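Local coordinates for protein 361aa long hypothetical D-aminopeptidase (Pyrococcus horikoshii, PDB 2DRH) that is of unknown function but belongs to peptidase family S58 and may act as an aminopeptidase, at residues 19-24 / 185-190; 201-206 / 317-322; 224-229 / 342-347; 218-223 / 350-355; 252-257 / 300-305. All coordinates share one frame; numbering follows the deposited sequence.

Interaction 1: 19-24 / 185-190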
# COMPACT_ATOMS: atom_id res chain seq x y z
N ASN A 19 -22.19 24.25 -9.97
CA ASN A 19 -21.90 22.93 -10.52
C ASN A 19 -20.42 22.89 -10.90
O ASN A 19 -20.05 22.50 -12.01
CB ASN A 19 -22.78 22.61 -11.73
CG ASN A 19 -22.69 21.15 -12.16
OD1 ASN A 19 -22.49 20.26 -11.33
ND2 ASN A 19 -22.84 20.89 -13.46
N LYS A 20 -19.59 23.31 -9.95
CA LYS A 20 -18.14 23.34 -10.11
C LYS A 20 -17.54 23.02 -8.75
O LYS A 20 -18.19 23.17 -7.71
CB LYS A 20 -17.67 24.72 -10.56
CG LYS A 20 -18.02 25.10 -11.99
CD LYS A 20 -17.62 26.55 -12.24
CE LYS A 20 -17.90 27.00 -13.67
NZ LYS A 20 -16.87 26.49 -14.64
N ILE A 21 -16.28 22.60 -8.75
CA ILE A 21 -15.60 22.26 -7.50
C ILE A 21 -15.61 23.42 -6.50
O ILE A 21 -15.55 23.20 -5.29
CB ILE A 21 -14.14 21.83 -7.78
CG1 ILE A 21 -13.52 21.25 -6.50
CG2 ILE A 21 -13.33 23.02 -8.29
CD1 ILE A 21 -12.13 20.66 -6.70
N THR A 22 -15.68 24.65 -7.00
CA THR A 22 -15.70 25.83 -6.14
C THR A 22 -17.01 26.02 -5.38
O THR A 22 -17.19 27.00 -4.67
CB THR A 22 -15.41 27.11 -6.94
OG1 THR A 22 -16.26 27.15 -8.09
CG2 THR A 22 -13.96 27.15 -7.38
N ASP A 23 -17.94 25.09 -5.56
CA ASP A 23 -19.20 25.16 -4.83
C ASP A 23 -18.83 24.80 -3.40
O ASP A 23 -19.61 25.00 -2.46
CB ASP A 23 -20.24 24.18 -5.38
CG ASP A 23 -20.98 24.74 -6.58
OD1 ASP A 23 -21.34 25.93 -6.54
OD2 ASP A 23 -21.20 24.00 -7.56
N VAL A 24 -17.63 24.26 -3.24
CA VAL A 24 -17.11 23.93 -1.91
C VAL A 24 -16.53 25.28 -1.50
O VAL A 24 -15.47 25.69 -1.98
CB VAL A 24 -16.00 22.86 -1.98
CG1 VAL A 24 -15.44 22.58 -0.59
CG2 VAL A 24 -16.55 21.57 -2.58
N ILE A 185 -10.04 20.67 -19.08
CA ILE A 185 -10.57 20.83 -17.73
C ILE A 185 -12.09 20.67 -17.72
O ILE A 185 -12.79 21.22 -18.57
CB ILE A 185 -10.22 22.22 -17.15
CG1 ILE A 185 -8.69 22.39 -17.09
CG2 ILE A 185 -10.85 22.41 -15.78
CD1 ILE A 185 -8.00 21.47 -16.10
N GLY A 186 -12.58 19.89 -16.76
CA GLY A 186 -14.01 19.67 -16.61
C GLY A 186 -14.33 19.75 -15.12
O GLY A 186 -13.46 19.48 -14.30
N SER A 187 -15.55 20.13 -14.76
CA SER A 187 -15.88 20.21 -13.34
C SER A 187 -17.36 20.05 -13.07
O SER A 187 -18.20 20.22 -13.95
CB SER A 187 -15.39 21.54 -12.75
OG SER A 187 -15.28 21.46 -11.33
N ALA A 188 -17.69 19.68 -11.83
CA ALA A 188 -19.07 19.48 -11.43
C ALA A 188 -19.11 19.27 -9.93
O ALA A 188 -18.09 18.98 -9.32
CB ALA A 188 -19.67 18.28 -12.16
N SER A 189 -20.29 19.42 -9.34
CA SER A 189 -20.45 19.23 -7.91
C SER A 189 -21.78 18.58 -7.62
O SER A 189 -22.68 18.56 -8.46
CB SER A 189 -20.37 20.57 -7.18
OG SER A 189 -21.50 21.37 -7.48
N ARG A 190 -21.91 18.02 -6.42
CA ARG A 190 -23.13 17.36 -5.99
C ARG A 190 -23.38 17.69 -4.53
O ARG A 190 -22.44 17.86 -3.76
CB ARG A 190 -23.02 15.84 -6.16
CG ARG A 190 -23.08 15.37 -7.60
CD ARG A 190 -24.42 15.72 -8.24
NE ARG A 190 -24.56 15.13 -9.57
CZ ARG A 190 -24.00 15.61 -10.68
NH1 ARG A 190 -23.24 16.70 -10.63
NH2 ARG A 190 -24.19 14.99 -11.83
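Asn-19 brings its amide oxygen up to the backbone of strand 184-193, where Ser-189 N donates to Asn-19 OD1 at 3.1 Å. The bond is almost straight at the hydrogen (169°), yet the donor stands above the amide carbonyl plane. CG lies anti to the backbone N (chi1 -169°), which carries the group past Ala-188, whose CB sits 3.5 Å from Asn-19 OD1. The other end of the amide, ND2, turns to Glu-321 of helix 309-328. Beside it, the backbone of Ala-188 adds a CA-H...O contact, 3.2 Å from its CA to Asn-19 O.

Ser-187 and Ser-189, alternate residues of the strand, both point toward the 3-10 turn but play different roles. Ser-187 OG accepts from Ile-21 N at 3.0 Å and is bonded as well to Ala-203 O on the neighbouring strand. Ser-189 OG donates to Asp-23 OD2 at 2.6 Å, meeting the carboxylate on its anti side, and is also bonded to Gly-16 N. Lys-20 N reaches the same Asp-23 OD2 at 3.0 Å from the opposite face of the carboxylate plane. One oxygen of Asp-23 thus ties the start of the turn, at Lys-20 N, to the strand, at Ser-189 OG, while OD1 is bonded to Arg-18 N.

This largely buried junction of loop and strand 184-193 is therefore held mainly by matched polar groups, whose directional bonds fix the placing of the turn along the strand.

Interaction 2: 201-206 / 317-322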
# COMPACT_ATOMS: atom_id res chain seq x y z
N VAL A 201 -19.91 17.96 -2.56
CA VAL A 201 -18.78 17.21 -3.10
C VAL A 201 -18.52 17.77 -4.49
O VAL A 201 -19.35 17.65 -5.38
CB VAL A 201 -19.10 15.71 -3.25
CG1 VAL A 201 -17.96 15.02 -4.03
CG2 VAL A 201 -19.26 15.07 -1.88
N GLY A 202 -17.36 18.40 -4.66
CA GLY A 202 -17.02 18.97 -5.95
C GLY A 202 -15.89 18.23 -6.65
O GLY A 202 -15.07 17.57 -6.00
N ALA A 203 -15.82 18.34 -7.97
CA ALA A 203 -14.77 17.66 -8.71
C ALA A 203 -14.25 18.46 -9.89
O ALA A 203 -15.00 19.11 -10.60
CB ALA A 203 -15.27 16.31 -9.21
N LEU A 204 -12.93 18.42 -10.06
CA LEU A 204 -12.28 19.08 -11.17
C LEU A 204 -11.38 18.01 -11.79
O LEU A 204 -10.58 17.37 -11.10
CB LEU A 204 -11.44 20.26 -10.69
CG LEU A 204 -10.67 21.00 -11.80
CD1 LEU A 204 -10.32 22.39 -11.34
CD2 LEU A 204 -9.40 20.23 -12.19
N VAL A 205 -11.52 17.80 -13.09
CA VAL A 205 -10.70 16.79 -13.75
C VAL A 205 -9.92 17.36 -14.91
O VAL A 205 -10.31 18.34 -15.53
CB VAL A 205 -11.57 15.63 -14.28
CG1 VAL A 205 -12.40 15.03 -13.14
CG2 VAL A 205 -12.46 16.11 -15.41
N LEU A 206 -8.79 16.71 -15.19
CA LEU A 206 -7.92 17.07 -16.30
C LEU A 206 -7.96 15.78 -17.10
O LEU A 206 -7.29 14.81 -16.74
CB LEU A 206 -6.49 17.36 -15.81
CG LEU A 206 -5.43 17.61 -16.88
CD1 LEU A 206 -5.85 18.79 -17.75
CD2 LEU A 206 -4.08 17.88 -16.23
N GLU A 317 -20.31 10.40 -9.05
CA GLU A 317 -21.17 11.22 -9.91
C GLU A 317 -20.46 12.48 -10.39
O GLU A 317 -20.44 12.77 -11.59
CB GLU A 317 -22.44 11.62 -9.18
CG GLU A 317 -23.59 10.67 -9.37
CD GLU A 317 -24.81 11.08 -8.55
OE1 GLU A 317 -25.19 12.27 -8.58
OE2 GLU A 317 -25.40 10.20 -7.89
N ALA A 318 -19.90 13.24 -9.45
CA ALA A 318 -19.20 14.47 -9.79
C ALA A 318 -18.09 14.20 -10.81
O ALA A 318 -17.91 14.97 -11.74
CB ALA A 318 -18.61 15.09 -8.53
N VAL A 319 -17.35 13.11 -10.62
CA VAL A 319 -16.27 12.77 -11.54
C VAL A 319 -16.81 12.43 -12.92
O VAL A 319 -16.31 12.95 -13.91
CB VAL A 319 -15.42 11.58 -11.02
CG1 VAL A 319 -14.48 11.06 -12.13
CG2 VAL A 319 -14.60 12.03 -9.81
N GLU A 320 -17.83 11.58 -12.99
CA GLU A 320 -18.38 11.20 -14.29
C GLU A 320 -18.84 12.41 -15.09
O GLU A 320 -18.50 12.55 -16.26
CB GLU A 320 -19.55 10.22 -14.13
CG GLU A 320 -20.09 9.68 -15.46
CD GLU A 320 -21.22 8.67 -15.30
OE1 GLU A 320 -21.31 8.02 -14.23
OE2 GLU A 320 -22.02 8.52 -16.26
N GLU A 321 -19.61 13.30 -14.46
CA GLU A 321 -20.07 14.47 -15.18
C GLU A 321 -18.90 15.40 -15.49
O GLU A 321 -18.82 15.95 -16.59
CB GLU A 321 -21.14 15.24 -14.39
CG GLU A 321 -21.99 16.14 -15.30
CD GLU A 321 -22.74 17.24 -14.55
OE1 GLU A 321 -23.41 16.95 -13.54
OE2 GLU A 321 -22.65 18.41 -14.99
N ALA A 322 -17.99 15.56 -14.54
CA ALA A 322 -16.83 16.43 -14.74
C ALA A 322 -16.04 16.02 -15.98
O ALA A 322 -15.53 16.87 -16.71
CB ALA A 322 -15.93 16.42 -13.52
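Ala-203 and Ala-318 meet methyl to methyl, CB to CB at 3.6 Å, where helix 309-328 lies against strand 198-207. Further methyl contacts follow toward the C-terminal end of both segments. Ala-322, one helical turn beyond Ala-318, has its CB 4.4 Å from Ala-203 CB and 3.8 Å from Val-205 CG1. Val-319 comes in from the flank, its CG2 likewise 4.4 Å from Ala-203 CB.

A second kind of contact sets methyl groups against peptide atoms. Val-205 CG2 comes within 3.4 Å of Ala-322 O, so the valine straddles this alanine, one branch beside its methyl and the other beside its carbonyl. The torsion that does this leaves CG1 anti to the carbonyl carbon (chi1 -55°) and turns both branches to the helix. On the strand side, Val-201 O lies 4.1 Å from Ala-318 CB.

Hydrogen bonding belongs to the surroundings: the strand pairs with 184-193 and 240-246, while Glu-317 and Glu-321, on another side of the helix, form salt bridges with Arg-190. Helix and strand run roughly parallel, their local axes 35° apart and 7.4 Å at closest approach, as in layered alpha/beta folds where a helix covers one face of a sheet.

With alanine methyls and a valine as the main contacts, the interface is apolar and shape-driven, and the small side chains let the helix come this close to the strand.

Interaction 3: 224-229 / 342-347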
# COMPACT_ATOMS: atom_id res chain seq x y z
N LEU A 224 -18.79 4.87 -30.04
CA LEU A 224 -19.03 4.07 -31.24
C LEU A 224 -19.88 4.81 -32.27
O LEU A 224 -19.61 4.76 -33.48
CB LEU A 224 -19.72 2.76 -30.87
CG LEU A 224 -18.83 1.76 -30.12
CD1 LEU A 224 -19.66 0.56 -29.71
CD2 LEU A 224 -17.67 1.35 -31.02
N GLU A 225 -20.91 5.51 -31.80
CA GLU A 225 -21.78 6.26 -32.69
C GLU A 225 -20.99 7.34 -33.44
O GLU A 225 -21.36 7.73 -34.55
CB GLU A 225 -22.92 6.91 -31.90
CG GLU A 225 -23.97 5.94 -31.37
CD GLU A 225 -24.67 5.16 -32.48
OE1 GLU A 225 -24.86 5.71 -33.59
OE2 GLU A 225 -25.05 4.00 -32.23
N LEU A 226 -19.91 7.82 -32.84
CA LEU A 226 -19.10 8.85 -33.47
C LEU A 226 -17.74 8.33 -33.94
O LEU A 226 -16.77 9.08 -34.04
CB LEU A 226 -18.91 10.03 -32.50
CG LEU A 226 -20.12 10.98 -32.36
CD1 LEU A 226 -21.36 10.20 -31.94
CD2 LEU A 226 -19.82 12.07 -31.35
N LYS A 227 -17.68 7.03 -34.22
CA LYS A 227 -16.46 6.37 -34.69
C LYS A 227 -15.69 7.17 -35.74
O LYS A 227 -14.51 7.48 -35.57
CB LYS A 227 -16.80 5.03 -35.35
CG LYS A 227 -17.07 3.88 -34.42
CD LYS A 227 -17.88 2.81 -35.14
CE LYS A 227 -17.29 2.47 -36.51
NZ LYS A 227 -15.87 2.04 -36.41
N ASN A 228 -16.38 7.49 -36.82
CA ASN A 228 -15.79 8.19 -37.95
C ASN A 228 -15.61 9.71 -37.86
O ASN A 228 -15.10 10.32 -38.81
CB ASN A 228 -16.59 7.83 -39.20
CG ASN A 228 -16.60 6.34 -39.47
OD1 ASN A 228 -17.62 5.77 -39.85
ND2 ASN A 228 -15.45 5.69 -39.27
N TRP A 229 -16.02 10.32 -36.75
CA TRP A 229 -15.84 11.76 -36.62
C TRP A 229 -14.33 12.02 -36.70
O TRP A 229 -13.54 11.31 -36.09
CB TRP A 229 -16.42 12.25 -35.29
CG TRP A 229 -16.60 13.74 -35.25
CD1 TRP A 229 -15.68 14.67 -34.85
CD2 TRP A 229 -17.76 14.47 -35.67
NE1 TRP A 229 -16.20 15.93 -35.01
CE2 TRP A 229 -17.47 15.84 -35.50
CE3 TRP A 229 -19.02 14.09 -36.17
CZ2 TRP A 229 -18.39 16.85 -35.83
CZ3 TRP A 229 -19.93 15.09 -36.49
CH2 TRP A 229 -19.62 16.45 -36.32
N TYR A 342 -10.91 17.51 -32.51
CA TYR A 342 -12.14 18.27 -32.62
C TYR A 342 -13.00 18.13 -31.38
O TYR A 342 -13.04 17.07 -30.77
CB TYR A 342 -12.95 17.82 -33.84
CG TYR A 342 -12.25 18.06 -35.15
CD1 TYR A 342 -11.30 17.15 -35.63
CD2 TYR A 342 -12.53 19.19 -35.91
CE1 TYR A 342 -10.65 17.38 -36.84
CE2 TYR A 342 -11.89 19.42 -37.12
CZ TYR A 342 -10.95 18.52 -37.58
OH TYR A 342 -10.31 18.76 -38.77
N ALA A 343 -13.69 19.21 -31.03
CA ALA A 343 -14.56 19.21 -29.87
C ALA A 343 -15.73 18.28 -30.13
O ALA A 343 -16.23 18.20 -31.25
CB ALA A 343 -15.06 20.61 -29.60
N LEU A 344 -16.15 17.57 -29.09
CA LEU A 344 -17.28 16.65 -29.20
C LEU A 344 -18.49 17.41 -29.77
O LEU A 344 -18.95 18.38 -29.17
CB LEU A 344 -17.62 16.10 -27.82
CG LEU A 344 -18.72 15.04 -27.69
CD1 LEU A 344 -18.26 13.73 -28.31
CD2 LEU A 344 -19.03 14.85 -26.21
N PRO A 345 -19.02 16.97 -30.92
CA PRO A 345 -20.18 17.63 -31.54
C PRO A 345 -21.45 17.54 -30.67
O PRO A 345 -22.12 16.51 -30.64
CB PRO A 345 -20.32 16.90 -32.87
CG PRO A 345 -19.79 15.53 -32.55
CD PRO A 345 -18.56 15.86 -31.76
N LYS A 346 -21.78 18.64 -30.00
CA LYS A 346 -22.93 18.69 -29.09
C LYS A 346 -24.31 18.45 -29.69
O LYS A 346 -25.16 17.82 -29.04
CB LYS A 346 -22.89 20.02 -28.32
CG LYS A 346 -21.70 20.10 -27.36
CD LYS A 346 -21.59 21.45 -26.65
CE LYS A 346 -21.11 22.55 -27.58
NZ LYS A 346 -19.76 22.26 -28.16
N GLU A 347 -24.57 18.93 -30.90
CA GLU A 347 -25.87 18.72 -31.54
C GLU A 347 -25.96 17.26 -31.96
O GLU A 347 -27.04 16.66 -31.96
CB GLU A 347 -26.04 19.62 -32.76
CG GLU A 347 -26.22 21.09 -32.42
CD GLU A 347 -27.38 21.33 -31.46
OE1 GLU A 347 -28.47 20.77 -31.69
OE2 GLU A 347 -27.20 22.09 -30.49
O HOH W 1 -16.21 18.79 -34.30
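Trp-229 and Pro-345 form the tight part of this contact, with the proline ring laid over one face of the indole. Pro-345 CG stands 3.6 Å from the centroid of the six-membered ring of Trp-229 and only 5° off its normal, a CH-pi contact. Pro-345 CB is closer to the rim, 3.5 Å from Trp-229 CZ2. The indole reaches this place because its CG is anti to the backbone N (chi1 -165°), at the end of a type I turn running from Leu-226 to Trp-229. Leu-226, the first residue of that turn, points its CD2 at the proline ring, 3.7 Å from Pro-345 CG. The same methyl touches Leu-344 CD1 at 3.8 Å, where the two leucine side chains cross at about a right angle. Phe-181 packs on both leucines.

The pyrrole side of the indole is looser and wetter. Tyr-342 CB comes nearest to the edge of Trp-229, 3.9 Å from NE1 and near the ring plane. A water in that plane accepts from Trp-229 NE1 at 2.9 Å and donates to Ala-343 O at 3.1 Å, so it bridges the two chain segments.

With alanine in place of Trp-229, Pro-345 would probably lose its aromatic platform and the bridging water its indole donor.

The residue just before helix 346-355 is thus held on the turn by apolar and CH-pi contacts, and one water links the polar atoms beside them.

Interaction 4: 218-223 / 350-355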
# COMPACT_ATOMS: atom_id res chain seq x y z
N ALA A 218 -23.57 8.74 -19.98
CA ALA A 218 -24.83 8.41 -19.33
C ALA A 218 -25.31 7.05 -19.84
O ALA A 218 -26.49 6.85 -20.09
CB ALA A 218 -25.89 9.48 -19.62
N GLY A 219 -24.36 6.13 -19.99
CA GLY A 219 -24.68 4.78 -20.45
C GLY A 219 -24.73 4.56 -21.95
O GLY A 219 -24.71 3.41 -22.41
N VAL A 220 -24.79 5.64 -22.72
CA VAL A 220 -24.85 5.54 -24.17
C VAL A 220 -23.46 5.47 -24.80
O VAL A 220 -22.61 6.32 -24.53
CB VAL A 220 -25.61 6.76 -24.76
CG1 VAL A 220 -25.74 6.62 -26.27
CG2 VAL A 220 -26.99 6.87 -24.11
N PRO A 221 -23.21 4.45 -25.64
CA PRO A 221 -21.90 4.30 -26.30
C PRO A 221 -21.65 5.37 -27.36
O PRO A 221 -21.49 5.07 -28.55
CB PRO A 221 -21.97 2.89 -26.87
CG PRO A 221 -23.42 2.71 -27.17
CD PRO A 221 -24.09 3.31 -25.95
N VAL A 222 -21.61 6.62 -26.91
CA VAL A 222 -21.40 7.77 -27.77
C VAL A 222 -20.11 7.65 -28.58
O VAL A 222 -19.98 8.23 -29.65
CB VAL A 222 -21.35 9.07 -26.94
CG1 VAL A 222 -21.07 10.26 -27.84
CG2 VAL A 222 -22.67 9.26 -26.18
N GLY A 223 -19.15 6.89 -28.06
CA GLY A 223 -17.89 6.72 -28.76
C GLY A 223 -18.05 5.98 -30.07
O GLY A 223 -17.51 6.40 -31.10
N LEU A 350 -26.76 15.30 -28.91
CA LEU A 350 -28.17 15.36 -28.54
C LEU A 350 -28.96 14.34 -29.36
O LEU A 350 -29.87 13.69 -28.84
CB LEU A 350 -28.74 16.75 -28.78
CG LEU A 350 -28.35 17.82 -27.75
CD1 LEU A 350 -28.99 19.14 -28.12
CD2 LEU A 350 -28.80 17.38 -26.36
N ARG A 351 -28.59 14.20 -30.63
CA ARG A 351 -29.24 13.25 -31.52
C ARG A 351 -29.05 11.81 -31.03
O ARG A 351 -30.00 11.03 -30.97
CB ARG A 351 -28.67 13.39 -32.93
CG ARG A 351 -29.15 12.34 -33.91
CD ARG A 351 -28.46 12.49 -35.26
NE ARG A 351 -27.07 12.06 -35.23
CZ ARG A 351 -26.67 10.79 -35.23
NH1 ARG A 351 -27.56 9.80 -35.25
NH2 ARG A 351 -25.38 10.50 -35.22
N ILE A 352 -27.81 11.46 -30.69
CA ILE A 352 -27.52 10.11 -30.21
C ILE A 352 -28.25 9.80 -28.91
O ILE A 352 -28.84 8.74 -28.76
CB ILE A 352 -26.00 9.88 -30.01
CG1 ILE A 352 -25.32 9.64 -31.36
CG2 ILE A 352 -25.76 8.67 -29.12
CD1 ILE A 352 -24.64 10.84 -31.94
N MET A 353 -28.20 10.74 -27.97
CA MET A 353 -28.87 10.55 -26.69
C MET A 353 -30.36 10.30 -26.93
O MET A 353 -30.96 9.46 -26.27
CB MET A 353 -28.67 11.78 -25.79
CG MET A 353 -27.21 12.03 -25.36
SD MET A 353 -26.36 10.61 -24.58
CE MET A 353 -27.01 10.70 -22.89
N ARG A 354 -30.94 11.02 -27.88
CA ARG A 354 -32.35 10.85 -28.20
C ARG A 354 -32.64 9.47 -28.81
O ARG A 354 -33.65 8.85 -28.49
CB ARG A 354 -32.84 11.94 -29.16
CG ARG A 354 -33.33 13.21 -28.46
CD ARG A 354 -34.16 14.07 -29.41
NE ARG A 354 -33.36 14.69 -30.45
CZ ARG A 354 -32.81 15.90 -30.35
NH1 ARG A 354 -33.00 16.62 -29.26
NH2 ARG A 354 -32.08 16.37 -31.35
N ARG A 355 -31.75 9.00 -29.68
CA ARG A 355 -31.93 7.69 -30.31
C ARG A 355 -31.97 6.59 -29.25
O ARG A 355 -32.57 5.54 -29.45
CB ARG A 355 -30.79 7.40 -31.29
CG ARG A 355 -30.82 5.98 -31.86
CD ARG A 355 -29.55 5.65 -32.66
NE ARG A 355 -29.51 6.29 -33.97
CZ ARG A 355 -30.33 5.99 -34.98
NH1 ARG A 355 -31.25 5.04 -34.82
NH2 ARG A 355 -30.22 6.62 -36.14
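Ile-352, which touches Val-220 through CG2, rests its other branch on a flat group of its own helix: CG1 lies 3.9 Å above the guanidinium plane of Arg-351, offset toward the rim. Arg-351 NE is held by a salt bridge to Glu-348, one turn earlier. The guanidinium of Arg-354 has Leu-350 O over the centre of one face. On the other segment, the puckered ring of Pro-221 points away from helix 346-355 and packs on Arg-358 of the second subunit.

Across the contact everything is aliphatic or sulfur. Val-220 CG1 meets Ile-352 CG2 at 3.5 Å, and Val-220 CG2 lies 3.8 Å from Met-353 SD. Both pairs of side chains cross obliquely, the valine splitting its two branches between neighbouring helix residues.

Val-220 is presented by an inverse gamma turn centred on Pro-221, closed by Val-222 N to Val-220 O at 2.6 Å. Pro-221 also takes the N-cap position of the short helix 222-225, so the turn leads straight into a helix that packs beside 346-355.

Met-353 bends at both chi2 (-54°) and chi3 (-80°), which folds its thioether toward the turn. Its CE ends 3.7 Å from Ala-218 CB. Shortening Met-353 to an alanine is likely to leave Ala-218 CB without its partner and open a gap beside Val-220 CG2. Val-222 touches both helix residues more loosely, its CG2 4.2 Å from Met-353 SD and 4.3 Å from Ile-352 CG2.

Interaction 5: 252-257 / 300-305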
# COMPACT_ATOMS: atom_id res chain seq x y z
N GLY A 252 -7.91 11.46 7.33
CA GLY A 252 -7.07 11.12 6.19
C GLY A 252 -7.48 9.78 5.59
O GLY A 252 -7.67 9.67 4.38
N ARG A 253 -7.63 8.77 6.44
CA ARG A 253 -8.01 7.44 5.99
C ARG A 253 -9.28 7.48 5.15
O ARG A 253 -9.35 6.86 4.08
CB ARG A 253 -8.23 6.51 7.18
CG ARG A 253 -8.76 5.13 6.81
CD ARG A 253 -9.09 4.34 8.06
NE ARG A 253 -10.00 5.11 8.91
CZ ARG A 253 -11.30 5.25 8.66
NH1 ARG A 253 -11.84 4.68 7.60
NH2 ARG A 253 -12.05 5.98 9.48
N GLN A 254 -10.27 8.21 5.64
CA GLN A 254 -11.55 8.34 4.95
C GLN A 254 -11.40 9.05 3.62
O GLN A 254 -12.12 8.76 2.67
CB GLN A 254 -12.55 9.09 5.84
CG GLN A 254 -12.95 8.33 7.08
CD GLN A 254 -13.98 9.06 7.92
OE1 GLN A 254 -13.73 10.16 8.42
NE2 GLN A 254 -15.15 8.44 8.09
N LEU A 255 -10.48 10.01 3.55
CA LEU A 255 -10.27 10.74 2.32
C LEU A 255 -9.57 9.84 1.28
O LEU A 255 -9.72 10.06 0.07
CB LEU A 255 -9.49 12.03 2.60
CG LEU A 255 -10.35 13.07 3.34
CD1 LEU A 255 -9.50 14.14 4.01
CD2 LEU A 255 -11.33 13.71 2.36
N ASN A 256 -8.84 8.83 1.73
CA ASN A 256 -8.21 7.91 0.79
C ASN A 256 -9.34 7.08 0.18
O ASN A 256 -9.31 6.75 -1.00
CB ASN A 256 -7.22 6.97 1.48
CG ASN A 256 -5.85 7.59 1.68
OD1 ASN A 256 -5.39 8.36 0.83
ND2 ASN A 256 -5.19 7.25 2.77
N ARG A 257 -10.35 6.77 1.00
CA ARG A 257 -11.49 6.00 0.52
C ARG A 257 -12.23 6.81 -0.53
O ARG A 257 -12.58 6.30 -1.60
CB ARG A 257 -12.43 5.65 1.68
CG ARG A 257 -11.78 4.92 2.85
CD ARG A 257 -12.80 4.52 3.91
NE ARG A 257 -13.59 3.34 3.52
CZ ARG A 257 -14.77 3.02 4.05
NH1 ARG A 257 -15.32 3.79 4.98
NH2 ARG A 257 -15.40 1.92 3.65
N ILE A 300 -10.49 16.24 15.86
CA ILE A 300 -10.79 16.09 14.44
C ILE A 300 -12.27 15.78 14.30
O ILE A 300 -12.75 14.79 14.85
CB ILE A 300 -10.00 14.91 13.81
CG1 ILE A 300 -8.50 15.06 14.07
CG2 ILE A 300 -10.31 14.81 12.33
CD1 ILE A 300 -7.89 16.30 13.48
N LYS A 301 -13.00 16.62 13.57
CA LYS A 301 -14.41 16.37 13.34
C LYS A 301 -14.43 15.33 12.23
O LYS A 301 -13.68 15.45 11.26
CB LYS A 301 -15.13 17.63 12.85
CG LYS A 301 -15.23 18.76 13.88
CD LYS A 301 -15.89 20.00 13.28
CE LYS A 301 -15.12 20.48 12.05
NZ LYS A 301 -15.68 21.72 11.44
N ALA A 302 -15.28 14.32 12.36
CA ALA A 302 -15.36 13.27 11.36
C ALA A 302 -16.65 12.47 11.39
O ALA A 302 -17.15 12.10 12.46
CB ALA A 302 -14.17 12.33 11.51
N LEU A 303 -17.19 12.20 10.21
CA LEU A 303 -18.41 11.42 10.08
C LEU A 303 -18.08 9.95 10.26
O LEU A 303 -17.03 9.48 9.81
CB LEU A 303 -19.01 11.62 8.69
CG LEU A 303 -19.52 13.02 8.32
CD1 LEU A 303 -19.73 13.10 6.83
CD2 LEU A 303 -20.81 13.31 9.08
N PRO A 304 -18.96 9.20 10.93
CA PRO A 304 -18.70 7.77 11.13
C PRO A 304 -18.80 7.10 9.76
O PRO A 304 -19.72 7.39 8.99
CB PRO A 304 -19.82 7.34 12.07
CG PRO A 304 -20.94 8.27 11.70
CD PRO A 304 -20.23 9.59 11.58
N ASP A 305 -17.88 6.19 9.47
CA ASP A 305 -17.87 5.51 8.18
C ASP A 305 -19.21 4.91 7.76
O ASP A 305 -19.51 4.83 6.57
CB ASP A 305 -16.80 4.42 8.17
CG ASP A 305 -15.41 5.00 8.11
OD1 ASP A 305 -15.06 5.58 7.07
OD2 ASP A 305 -14.66 4.89 9.11
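Asp-305 is the acceptor at the heart of a salt-bridge network with Arg-253 and Arg-257, two residues one turn apart on helix 252-268. Its OD2 takes Arg-253 NH2 at 2.9 Å on the syn lone pair, while Arg-253 NH1 adds only weak bonds to the two carboxylate oxygens. Arg-253 NH1 has another acceptor, the backbone O of Glu-88 in the third subunit.

Asp-305 OD1 is shared. Gln-254 NE2 donates to it at 3.0 Å from well above the carboxylate plane, and Arg-257 NH1 approaches to 2.8 Å, a weak hydrogen bond by its angle (128°), yet part of the salt bridge. That same NH1 has Asn-275 of the second subunit as its stronger partner. Arg-257 NE forms a salt bridge with Glu-88 of the third subunit and NH2 a hydrogen bond with Asn-75 of the second, so this arginine bonds to two other subunits. Ile-300 and Ala-302 pair antiparallel with a strand of the third subunit, so the sheet runs on across that interface.

Gln-254 is bonded at both ends of its amide: OE1 accepts from Thr-251 N, and its carbon chain, extended beyond CG, brings NE2 between two acceptors. Both lie close to the amide plane, which fixes the rotation of the group. The second of them is Leu-303 O, met by Gln-254 NE2 at 2.8 Å with a nearly straight N-H...O angle of 171°.

In the fold
Interactions 1 and 2, with centres about 6 Å apart, form one unit near the middle of the chain: strands 184-193 and 198-207 are neighbours in one sheet, with the 19-24 loop docked on the first and helix 309-328 on the second. Interactions 3 and 4, centres about 10 Å apart, share helices 222-225 and 346-355 at one end and touch through Leu-226 and Ile-352; interaction 4 also touches the second subunit. Interaction 5 lies toward the other end, about 40 Å from interaction 3 between centres, at subunit interfaces. Interaction 1 closes first along the chain; interaction 4 spans 3 and 5, and interaction 2 alternates with 3 and 4, so late helices return to earlier parts.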